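Sorbitol dehydrogenase (Gluconobacter oxydans, PDB 5ITG) oxidises D-sorbitol, probably to L-sorbose, with a nicotinamide cofactor, most likely NADP, as the hydride acceptor. Local coordinates at residues G34-F37 / R38-A42; S68-K71 / A72-K76. All coordinates share one frame; numbering follows the deposited sequence.

Contact 1: residues G34-F37 / R38-A42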
ATOM      1  N   GLY A  34       6.563   7.382  -8.212  1.00 21.63           N
ATOM      2  CA  GLY A  34       7.110   7.401  -6.868  1.00 20.65           C
ATOM      3  C   GLY A  34       7.871   6.125  -6.573  1.00 19.55           C
ATOM      4  O   GLY A  34       7.936   5.216  -7.409  1.00 20.09           O
ATOM      5  N   ASN A  35       8.436   6.045  -5.373  1.00 18.59           N
ATOM      6  CA  ASN A  35       9.217   4.891  -4.971  1.00 17.93           C
ATOM      7  C   ASN A  35       8.478   3.562  -5.037  1.00 17.85           C
ATOM      8  O   ASN A  35       9.037   2.571  -5.496  1.00 16.56           O
ATOM      9  CB  ASN A  35       9.754   5.077  -3.556  1.00 18.51           C
ATOM     10  CG  ASN A  35      10.622   6.300  -3.421  1.00 20.29           C
ATOM     11  OD1 ASN A  35      11.378   6.637  -4.330  1.00 21.31           O
ATOM     12  ND2 ASN A  35      10.530   6.968  -2.275  1.00 23.15           N
ATOM     13  N   PHE A  36       7.235   3.533  -4.571  1.00 16.11           N
ATOM     14  CA  PHE A  36       6.483   2.288  -4.583  1.00 15.79           C
ATOM     15  C   PHE A  36       6.353   1.725  -5.995  1.00 15.59           C
ATOM     16  O   PHE A  36       6.586   0.531  -6.224  1.00 16.21           O
ATOM     17  CB  PHE A  36       5.094   2.487  -3.978  1.00 17.45           C
ATOM     18  CG  PHE A  36       4.308   1.214  -3.874  1.00 19.59           C
ATOM     19  CD1 PHE A  36       4.749   0.183  -3.052  1.00 18.71           C
ATOM     20  CD2 PHE A  36       3.155   1.024  -4.625  1.00 17.77           C
ATOM     21  CE1 PHE A  36       4.051  -1.024  -2.985  1.00 20.70           C
ATOM     22  CE2 PHE A  36       2.451  -0.178  -4.566  1.00 19.09           C
ATOM     23  CZ  PHE A  36       2.901  -1.202  -3.745  1.00 20.47           C
ATOM     24  N   PHE A  37       5.973   2.586  -6.935  1.00 13.90           N
ATOM     25  CA  PHE A  37       5.822   2.192  -8.335  1.00 15.51           C
ATOM     26  C   PHE A  37       7.123   1.593  -8.852  1.00 15.16           C
ATOM     27  O   PHE A  37       7.138   0.528  -9.465  1.00 16.95           O
ATOM     28  CB  PHE A  37       5.461   3.409  -9.205  1.00 14.13           C
ATOM     29  CG  PHE A  37       5.870   3.257 -10.650  1.00 17.32           C
ATOM     30  CD1 PHE A  37       5.179   2.397 -11.496  1.00 16.32           C
ATOM     31  CD2 PHE A  37       6.998   3.912 -11.141  1.00 16.95           C
ATOM     32  CE1 PHE A  37       5.607   2.188 -12.813  1.00 18.87           C
ATOM     33  CE2 PHE A  37       7.437   3.708 -12.460  1.00 18.53           C
ATOM     34  CZ  PHE A  37       6.740   2.844 -13.294  1.00 18.19           C
ATOM     35  N   ARG A  38       8.220   2.293  -8.596  1.00 16.76           N
ATOM     36  CA  ARG A  38       9.526   1.862  -9.065  1.00 16.91           C
ATOM     37  C   ARG A  38      10.021   0.538  -8.471  1.00 17.39           C
ATOM     38  O   ARG A  38      10.819  -0.159  -9.102  1.00 18.94           O
ATOM     39  CB  ARG A  38      10.534   2.973  -8.805  1.00 17.23           C
ATOM     40  CG  ARG A  38      10.209   4.254  -9.555  1.00 20.14           C
ATOM     41  CD  ARG A  38      11.008   5.408  -8.979  1.00 28.24           C
ATOM     42  NE  ARG A  38      12.428   5.134  -9.092  1.00 27.44           N
ATOM     43  CZ  ARG A  38      13.365   5.636  -8.296  1.00 28.66           C
ATOM     44  NH1 ARG A  38      13.047   6.454  -7.303  1.00 26.78           N
ATOM     45  NH2 ARG A  38      14.631   5.305  -8.500  1.00 27.27           N
ATOM     46  N   ALA A  39       9.542   0.190  -7.277  1.00 15.59           N
ATOM     47  CA  ALA A  39       9.956  -1.046  -6.610  1.00 15.22           C
ATOM     48  C   ALA A  39       8.911  -2.156  -6.679  1.00 15.77           C
ATOM     49  O   ALA A  39       9.178  -3.296  -6.293  1.00 16.15           O
ATOM     50  CB  ALA A  39      10.296  -0.754  -5.146  1.00 13.89           C
ATOM     51  N   HIS A  40       7.723  -1.834  -7.175  1.00 15.89           N
ATOM     52  CA  HIS A  40       6.657  -2.825  -7.245  1.00 17.24           C
ATOM     53  C   HIS A  40       6.202  -3.042  -8.687  1.00 17.23           C
ATOM     54  O   HIS A  40       6.664  -3.974  -9.342  1.00 16.24           O
ATOM     55  CB  HIS A  40       5.494  -2.378  -6.341  1.00 16.95           C
ATOM     56  CG  HIS A  40       4.386  -3.380  -6.223  1.00 16.45           C
ATOM     57  ND1 HIS A  40       3.304  -3.393  -7.074  1.00 17.09           N
ATOM     58  CD2 HIS A  40       4.196  -4.404  -5.356  1.00 17.11           C
ATOM     59  CE1 HIS A  40       2.492  -4.380  -6.735  1.00 16.51           C
ATOM     60  NE2 HIS A  40       3.010  -5.009  -5.695  1.00 16.10           N
ATOM     61  N   GLU A  41       5.327  -2.179  -9.197  1.00 17.23           N
ATOM     62  CA  GLU A  41       4.853  -2.330 -10.573  1.00 18.48           C
ATOM     63  C   GLU A  41       6.007  -2.446 -11.579  1.00 16.72           C
ATOM     64  O   GLU A  41       6.041  -3.363 -12.402  1.00 18.97           O
ATOM     65  CB  GLU A  41       3.960  -1.154 -10.973  1.00 17.94           C
ATOM     66  CG  GLU A  41       3.266  -1.372 -12.321  1.00 20.96           C
ATOM     67  CD  GLU A  41       2.515  -0.153 -12.812  1.00 21.29           C
ATOM     68  OE1 GLU A  41       1.937   0.565 -11.969  1.00 23.42           O
ATOM     69  OE2 GLU A  41       2.483   0.079 -14.043  1.00 21.38           O
ATOM     70  N   ALA A  42       6.950  -1.515 -11.520  1.00 17.64           N
ATOM     71  CA  ALA A  42       8.084  -1.538 -12.438  1.00 19.25           C
ATOM     72  C   ALA A  42       8.893  -2.816 -12.247  1.00 19.81           C
ATOM     73  O   ALA A  42       9.465  -3.359 -13.199  1.00 22.22           O
ATOM     74  CB  ALA A  42       8.972  -0.311 -12.209  1.00 18.64           C
TER
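Phe36 and His40 lay their rings over one another as an offset stack, with centroids 4.8 Å apart and planes inclined by 17°. Each has CG anti to the backbone N (chi1 -176° and -174°), which sends the two side chains off alongside each other. The overlap is at the rims, where Phe36 CZ sits 3.6 Å from His40 CG, while the methylene CB of His40 makes a CH-pi contact with the same face of Phe36. The imidazole is held further by NE2, hydrogen-bonded to the carbonyl of Gln262.

Phe37 receives its neighbours differently. The methyl group of Ala42 lies over one face, CB 4.3 Å from the ring centroid, whereas the carboxylate of Glu41 stands at the ring edge, almost perpendicular to it, and spends OE2 on Ser127. The stretch follows strand 26-31 of the Rossmann domain; in this fold a glycine-rich turn running into a helix usually meets the cofactor's pyrophosphate. Gly34 is the N-cap of helix 35-39, and a glycine here probably lets the pyrophosphate come close to the helix start.

In the backbone, Arg38 N donates to Gly34 O at 3.2 Å. Ala42 N reaches Phe37 O at 2.9 Å, a five-residue step bridging the break at His40, the N-cap of helix 41-46; the bonds from Ala39 and His40 are weak. Arg38 NH1 passes 3.4 Å from Asn35 OD1, and NH2 hydrogen-bonds to Leu253 O.

Contact 2: residues S68-K71 / A72-K76; sequences SKKK and AEEFK
Lys70 and Glu74 are joined by a salt bridge one turn apart on helix 66-77, with Lys70 NZ 3.0 Å from Glu74 OE2. This helix follows strand 56-61 in the Rossmann domain and is amphipathic: Lys69, Lys70 and Glu73 are exposed, while Ala72 and Phe75 are buried. Lys70 has its bends at chi2 and chi4 (67° and 63°), so that the aliphatic chain bends forward along the helix and brings the ammonium to Glu74 OE2 from above the carboxylate plane. A long, flexible side chain suits this solvent-facing place, where a charge can be paired without desolvating it fully.

One residue on, Lys71 and Phe75 run side by side in the same direction. The methylenes of Lys71 meet the rim of the ring: CG lies in the ring plane at its edge, 3.7 Å from Phe75 CE2, and CE comes to 3.6 Å from the same carbon. Lys71 is extended beyond CG, and its greasy part thus lines the phenylalanine while NZ travels on to hydrogen-bond with Val33 O. Phe75 in turn stacks on Tyr104 of strand 93-106, which pins the ring against the sheet, and it also touches Leu253.

The backbone beneath positions all of these groups. Glu74 N donates to Lys70 O at 2.9 Å, and Phe75 N donates to Lys71 O at 3.0 Å, which fixes the one-turn spacing of both pairs. Ala72 is buried against Tyr104 and Leu106, where a small methyl lets the helix come close to the strand. Its amide N is 2.9 Å from Ser68 O, in a hydrogen bond of 169° at the donor hydrogen.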
ATOM      1  N   SER A  68      10.037  19.168  -9.361  1.00 43.86           N
ATOM      2  CA  SER A  68       9.591  18.149 -10.302  1.00 43.67           C
ATOM      3  C   SER A  68      10.512  18.128 -11.516  1.00 42.81           C
ATOM      4  O   SER A  68      10.909  17.060 -11.992  1.00 40.93           O
ATOM      5  CB  SER A  68       8.154  18.428 -10.748  1.00 44.10           C
ATOM      6  OG  SER A  68       7.271  18.424  -9.641  1.00 47.12           O
ATOM      7  N   LYS A  69      10.856  19.318 -12.003  1.00 42.31           N
ATOM      8  CA  LYS A  69      11.729  19.451 -13.162  1.00 41.48           C
ATOM      9  C   LYS A  69      13.097  18.851 -12.882  1.00 39.38           C
ATOM     10  O   LYS A  69      13.687  18.208 -13.748  1.00 37.56           O
ATOM     11  CB  LYS A  69      11.869  20.925 -13.545  1.00 42.73           C
ATOM     12  CG  LYS A  69      10.540  21.612 -13.800  1.00 44.67           C
ATOM     13  CD  LYS A  69      10.732  23.080 -14.116  1.00 46.88           C
ATOM     14  CE  LYS A  69       9.396  23.793 -14.249  1.00 47.58           C
ATOM     15  NZ  LYS A  69       9.576  25.245 -14.525  1.00 49.40           N
ATOM     16  N   LYS A  70      13.597  19.062 -11.668  1.00 39.24           N
ATOM     17  CA  LYS A  70      14.897  18.532 -11.263  1.00 39.32           C
ATOM     18  C   LYS A  70      14.860  17.003 -11.325  1.00 38.55           C
ATOM     19  O   LYS A  70      15.743  16.365 -11.901  1.00 37.29           O
ATOM     20  CB  LYS A  70      15.223  18.990  -9.837  1.00 41.40           C
ATOM     21  CG  LYS A  70      16.615  18.618  -9.346  1.00 44.93           C
ATOM     22  CD  LYS A  70      17.693  19.358 -10.124  1.00 47.61           C
ATOM     23  CE  LYS A  70      19.080  19.062  -9.571  1.00 49.53           C
ATOM     24  NZ  LYS A  70      19.445  17.623  -9.699  1.00 51.68           N
ATOM     25  N   LYS A  71      13.823  16.427 -10.726  1.00 37.77           N
ATOM     26  CA  LYS A  71      13.638  14.981 -10.710  1.00 36.22           C
ATOM     27  C   LYS A  71      13.614  14.434 -12.134  1.00 35.02           C
ATOM     28  O   LYS A  71      14.321  13.478 -12.459  1.00 34.53           O
ATOM     29  CB  LYS A  71      12.324  14.647  -9.999  1.00 37.18           C
ATOM     30  CG  LYS A  71      11.981  13.163  -9.939  1.00 39.20           C
ATOM     31  CD  LYS A  71      10.597  12.956  -9.319  1.00 39.98           C
ATOM     32  CE  LYS A  71      10.184  11.489  -9.338  1.00 40.18           C
ATOM     33  NZ  LYS A  71       8.819  11.306  -8.776  1.00 37.24           N
ATOM     34  N   ALA A  72      12.795  15.048 -12.982  1.00 34.69           N
ATOM     35  CA  ALA A  72      12.674  14.627 -14.371  1.00 35.02           C
ATOM     36  C   ALA A  72      14.019  14.706 -15.089  1.00 34.70           C
ATOM     37  O   ALA A  72      14.333  13.862 -15.926  1.00 33.96           O
ATOM     38  CB  ALA A  72      11.645  15.493 -15.092  1.00 35.37           C
ATOM     39  N   GLU A  73      14.809  15.722 -14.757  1.00 34.95           N
ATOM     40  CA  GLU A  73      16.118  15.897 -15.377  1.00 36.16           C
ATOM     41  C   GLU A  73      17.075  14.805 -14.928  1.00 35.02           C
ATOM     42  O   GLU A  73      17.843  14.275 -15.727  1.00 33.49           O
ATOM     43  CB  GLU A  73      16.693  17.271 -15.028  1.00 38.56           C
ATOM     44  CG  GLU A  73      15.877  18.426 -15.581  1.00 43.79           C
ATOM     45  CD  GLU A  73      16.407  19.783 -15.160  1.00 46.61           C
ATOM     46  OE1 GLU A  73      16.420  20.075 -13.942  1.00 48.45           O
ATOM     47  OE2 GLU A  73      16.809  20.559 -16.051  1.00 49.10           O
ATOM     48  N   GLU A  74      17.022  14.462 -13.644  1.00 35.77           N
ATOM     49  CA  GLU A  74      17.895  13.427 -13.110  1.00 35.88           C
ATOM     50  C   GLU A  74      17.581  12.067 -13.725  1.00 35.01           C
ATOM     51  O   GLU A  74      18.483  11.258 -13.952  1.00 34.21           O
ATOM     52  CB  GLU A  74      17.767  13.365 -11.590  1.00 37.95           C
ATOM     53  CG  GLU A  74      18.186  14.644 -10.896  1.00 41.63           C
ATOM     54  CD  GLU A  74      18.298  14.483  -9.395  1.00 43.59           C
ATOM     55  OE1 GLU A  74      17.300  14.089  -8.760  1.00 45.90           O
ATOM     56  OE2 GLU A  74      19.387  14.751  -8.850  1.00 46.37           O
ATOM     57  N   PHE A  75      16.300  11.818 -13.988  1.00 34.55           N
ATOM     58  CA  PHE A  75      15.869  10.562 -14.604  1.00 33.80           C
ATOM     59  C   PHE A  75      16.407  10.490 -16.032  1.00 33.68           C
ATOM     60  O   PHE A  75      17.082   9.531 -16.405  1.00 33.77           O
ATOM     61  CB  PHE A  75      14.337  10.474 -14.628  1.00 32.80           C
ATOM     62  CG  PHE A  75      13.745   9.740 -13.451  1.00 31.75           C
ATOM     63  CD1 PHE A  75      13.810   8.348 -13.378  1.00 33.95           C
ATOM     64  CD2 PHE A  75      13.131  10.436 -12.414  1.00 33.45           C
ATOM     65  CE1 PHE A  75      13.270   7.661 -12.285  1.00 32.41           C
ATOM     66  CE2 PHE A  75      12.588   9.758 -11.315  1.00 32.72           C
ATOM     67  CZ  PHE A  75      12.660   8.368 -11.253  1.00 32.42           C
ATOM     68  N   LYS A  76      16.107  11.511 -16.827  1.00 34.20           N
ATOM     69  CA  LYS A  76      16.575  11.556 -18.208  1.00 35.35           C
ATOM     70  C   LYS A  76      18.101  11.449 -18.268  1.00 34.90           C
ATOM     71  O   LYS A  76      18.651  10.831 -19.175  1.00 36.39           O
ATOM     72  CB  LYS A  76      16.114  12.857 -18.877  1.00 36.87           C
ATOM     73  CG  LYS A  76      14.597  13.003 -18.977  1.00 38.37           C
ATOM     74  CD  LYS A  76      13.986  11.977 -19.936  1.00 39.56           C
ATOM     75  CE  LYS A  76      14.431  12.224 -21.375  1.00 40.31           C
ATOM     76  NZ  LYS A  76      13.777  11.295 -22.346  1.00 42.59           N
TER

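How the contacts relate
Contact 1 precedes contact 2 along the chain, both within the Rossmann domain, and their centres are about 17 Å apart. They nevertheless touch: Arg38 NE lies 3.9 Å from Phe75 CZ, a packing contact. Two further links tie them. Lys71 reaches Val33, the residue immediately before the Gly34 N-cap, and Leu253 accepts a hydrogen bond from Arg38 while packing against Glu74 and Phe75. Helix 66-77 therefore packs beside the start of 34-42 through Lys71 and Phe75. The crystal is substrate-free, but the turn at the start of 34-42 is probably near the cofactor site, as in related Rossmann enzymes.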